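Local coordinates for competence protein ComEA-related protein (Thermus thermophilus, PDB 2DUY) that is of unknown function but probably binds DNA, being built on the helix-hairpin-helix motif, at residues E27-L32 with R42-R47. Sequence-based numbering, arbitrary orientation.
Sequences EELMAL and RIVEGR
L29, on helix 26-29, reaches toward helix 37-45 and makes all the apolar contacts of this pairing through one methyl, CD1. That methyl lies 3.9 Å from CG2 of I43 and 3.8 Å from CG2 of V44. In I43 the chi1 of -71° sets CG2 anti to the backbone N, and it is this short branch, not the CG1-CD1 arm, that meets the leucine. L29 and I43 are both buried, and theirs are the nearest pair of CA atoms across the two segments, 8.4 Å apart. The pairing packs the first helix of a helix-hairpin-helix motif, a unit many proteins use to bind DNA, as this one probably does, against the last turns of the second; L29 also touches A40, one turn earlier on that helix. From L29 to L32 the chain makes a type I beta turn, closed by a hydrogen bond from L32 N to L29 O (3.0 Å).

R47 adds a van der Waals contact: its side chain, extended from CG to NE, runs toward L29 from the opposite direction. Its NH2 comes within 3.7 Å of L29 CD1, meeting it obliquely; within the same segment, V44 CG2 lies 3.8 Å above the guanidinium plane, offset toward its rim. Hydrogen bonds from NE to the carbonyl of L21 and from NH2 to that of A24 anchor the group to the chain leading into helix 26-29.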
loop_
_atom_site.group_PDB
_atom_site.type_symbol
_atom_site.label_atom_id
_atom_site.label_comp_id
_atom_site.label_asym_id
_atom_site.label_seq_id
_atom_site.Cartn_x
_atom_site.Cartn_y
_atom_site.Cartn_z
ATOM N N GLU A 27 1.722 3.720 -9.706
ATOM C CA GLU A 27 3.187 3.762 -9.704
ATOM C C GLU A 27 3.749 4.023 -8.309
ATOM O O GLU A 27 4.766 3.446 -7.919
ATOM C CB GLU A 27 3.699 4.869 -10.632
ATOM C CG GLU A 27 3.181 4.842 -12.063
ATOM C CD GLU A 27 3.786 3.736 -12.906
ATOM O OE1 GLU A 27 3.547 3.728 -14.135
ATOM O OE2 GLU A 27 4.497 2.875 -12.348
ATOM N N GLU A 28 3.101 4.921 -7.575
ATOM C CA GLU A 28 3.540 5.266 -6.230
ATOM C C GLU A 28 3.400 4.064 -5.307
ATOM O O GLU A 28 4.265 3.803 -4.472
ATOM C CB GLU A 28 2.740 6.467 -5.709
ATOM C CG GLU A 28 3.183 7.783 -6.350
ATOM C CD GLU A 28 2.173 8.921 -6.226
ATOM O OE1 GLU A 28 2.552 10.064 -6.551
ATOM O OE2 GLU A 28 1.013 8.690 -5.821
ATOM N N LEU A 29 2.318 3.315 -5.475
ATOM C CA LEU A 29 2.107 2.127 -4.660
ATOM C C LEU A 29 3.139 1.067 -5.041
ATOM O O LEU A 29 3.616 0.299 -4.195
ATOM C CB LEU A 29 0.700 1.576 -4.881
ATOM C CG LEU A 29 -0.459 2.408 -4.335
ATOM C CD1 LEU A 29 -1.777 1.864 -4.835
ATOM C CD2 LEU A 29 -0.419 2.369 -2.802
HETATM N N MSE A 30 3.484 1.023 -6.323
HETATM C CA MSE A 30 4.453 0.048 -6.800
HETATM C C MSE A 30 5.875 0.330 -6.305
HETATM O O MSE A 30 6.782 -0.477 -6.506
HETATM C CB MSE A 30 4.401 -0.024 -8.330
HETATM C CG MSE A 30 3.127 -0.695 -8.832
HETATM SE SE MSE A 30 2.964 -0.789 -10.766
HETATM C CE MSE A 30 4.371 -2.070 -11.122
ATOM N N ALA A 31 6.071 1.470 -5.649
ATOM C CA ALA A 31 7.391 1.807 -5.113
ATOM C C ALA A 31 7.556 1.175 -3.728
ATOM O O ALA A 31 8.663 1.116 -3.194
ATOM C CB ALA A 31 7.561 3.328 -5.020
ATOM N N LEU A 32 6.451 0.696 -3.158
ATOM C CA LEU A 32 6.466 0.068 -1.839
ATOM C C LEU A 32 7.064 -1.325 -1.897
ATOM O O LEU A 32 6.834 -2.082 -2.836
ATOM C CB LEU A 32 5.053 -0.035 -1.267
ATOM C CG LEU A 32 4.334 1.281 -0.985
ATOM C CD1 LEU A 32 2.850 1.024 -0.824
ATOM C CD2 LEU A 32 4.917 1.926 0.257
ATOM N N ARG A 42 -5.100 -4.113 -6.898
ATOM C CA ARG A 42 -6.087 -4.542 -5.905
ATOM C C ARG A 42 -6.216 -3.525 -4.774
ATOM O O ARG A 42 -7.294 -3.338 -4.219
ATOM C CB ARG A 42 -5.702 -5.901 -5.317
ATOM C CG ARG A 42 -5.762 -7.038 -6.322
ATOM C CD ARG A 42 -5.183 -8.316 -5.749
ATOM N NE ARG A 42 -5.334 -9.435 -6.674
ATOM C CZ ARG A 42 -4.796 -10.637 -6.489
ATOM N NH1 ARG A 42 -4.061 -10.879 -5.404
ATOM N NH2 ARG A 42 -4.999 -11.600 -7.381
ATOM N N ILE A 43 -5.113 -2.882 -4.417
ATOM C CA ILE A 43 -5.165 -1.885 -3.356
ATOM C C ILE A 43 -6.063 -0.730 -3.813
ATOM O O ILE A 43 -6.930 -0.300 -3.066
ATOM C CB ILE A 43 -3.751 -1.365 -3.001
ATOM C CG1 ILE A 43 -2.983 -2.471 -2.267
ATOM C CG2 ILE A 43 -3.844 -0.097 -2.121
ATOM C CD1 ILE A 43 -1.520 -2.147 -2.006
ATOM N N VAL A 44 -5.872 -0.239 -5.037
ATOM C CA VAL A 44 -6.710 0.871 -5.528
ATOM C C VAL A 44 -8.174 0.462 -5.564
ATOM O O VAL A 44 -9.063 1.221 -5.150
ATOM C CB VAL A 44 -6.327 1.326 -6.960
ATOM C CG1 VAL A 44 -7.302 2.419 -7.431
ATOM C CG2 VAL A 44 -4.907 1.856 -6.980
ATOM N N GLU A 45 -8.424 -0.742 -6.064
ATOM C CA GLU A 45 -9.786 -1.253 -6.174
ATOM C C GLU A 45 -10.468 -1.437 -4.825
ATOM O O GLU A 45 -11.697 -1.393 -4.735
ATOM C CB GLU A 45 -9.786 -2.575 -6.951
ATOM C CG GLU A 45 -9.425 -2.399 -8.425
ATOM C CD GLU A 45 -9.544 -3.680 -9.228
ATOM O OE1 GLU A 45 -9.567 -3.598 -10.473
ATOM O OE2 GLU A 45 -9.610 -4.766 -8.621
ATOM N N GLY A 46 -9.673 -1.634 -3.776
ATOM C CA GLY A 46 -10.242 -1.820 -2.456
ATOM C C GLY A 46 -10.531 -0.544 -1.674
ATOM O O GLY A 46 -11.032 -0.612 -0.552
ATOM N N ARG A 47 -10.235 0.613 -2.258
ATOM C CA ARG A 47 -10.463 1.899 -1.591
ATOM C C ARG A 47 -11.940 2.138 -1.309
ATOM O O ARG A 47 -12.794 1.664 -2.054
ATOM C CB ARG A 47 -9.922 3.039 -2.457
ATOM C CG ARG A 47 -8.404 3.070 -2.490
ATOM C CD ARG A 47 -7.832 4.023 -3.527
ATOM N NE ARG A 47 -6.376 4.034 -3.383
ATOM C CZ ARG A 47 -5.521 4.614 -4.219
ATOM N NH1 ARG A 47 -5.956 5.248 -5.305
ATOM N NH2 ARG A 47 -4.218 4.564 -3.951
#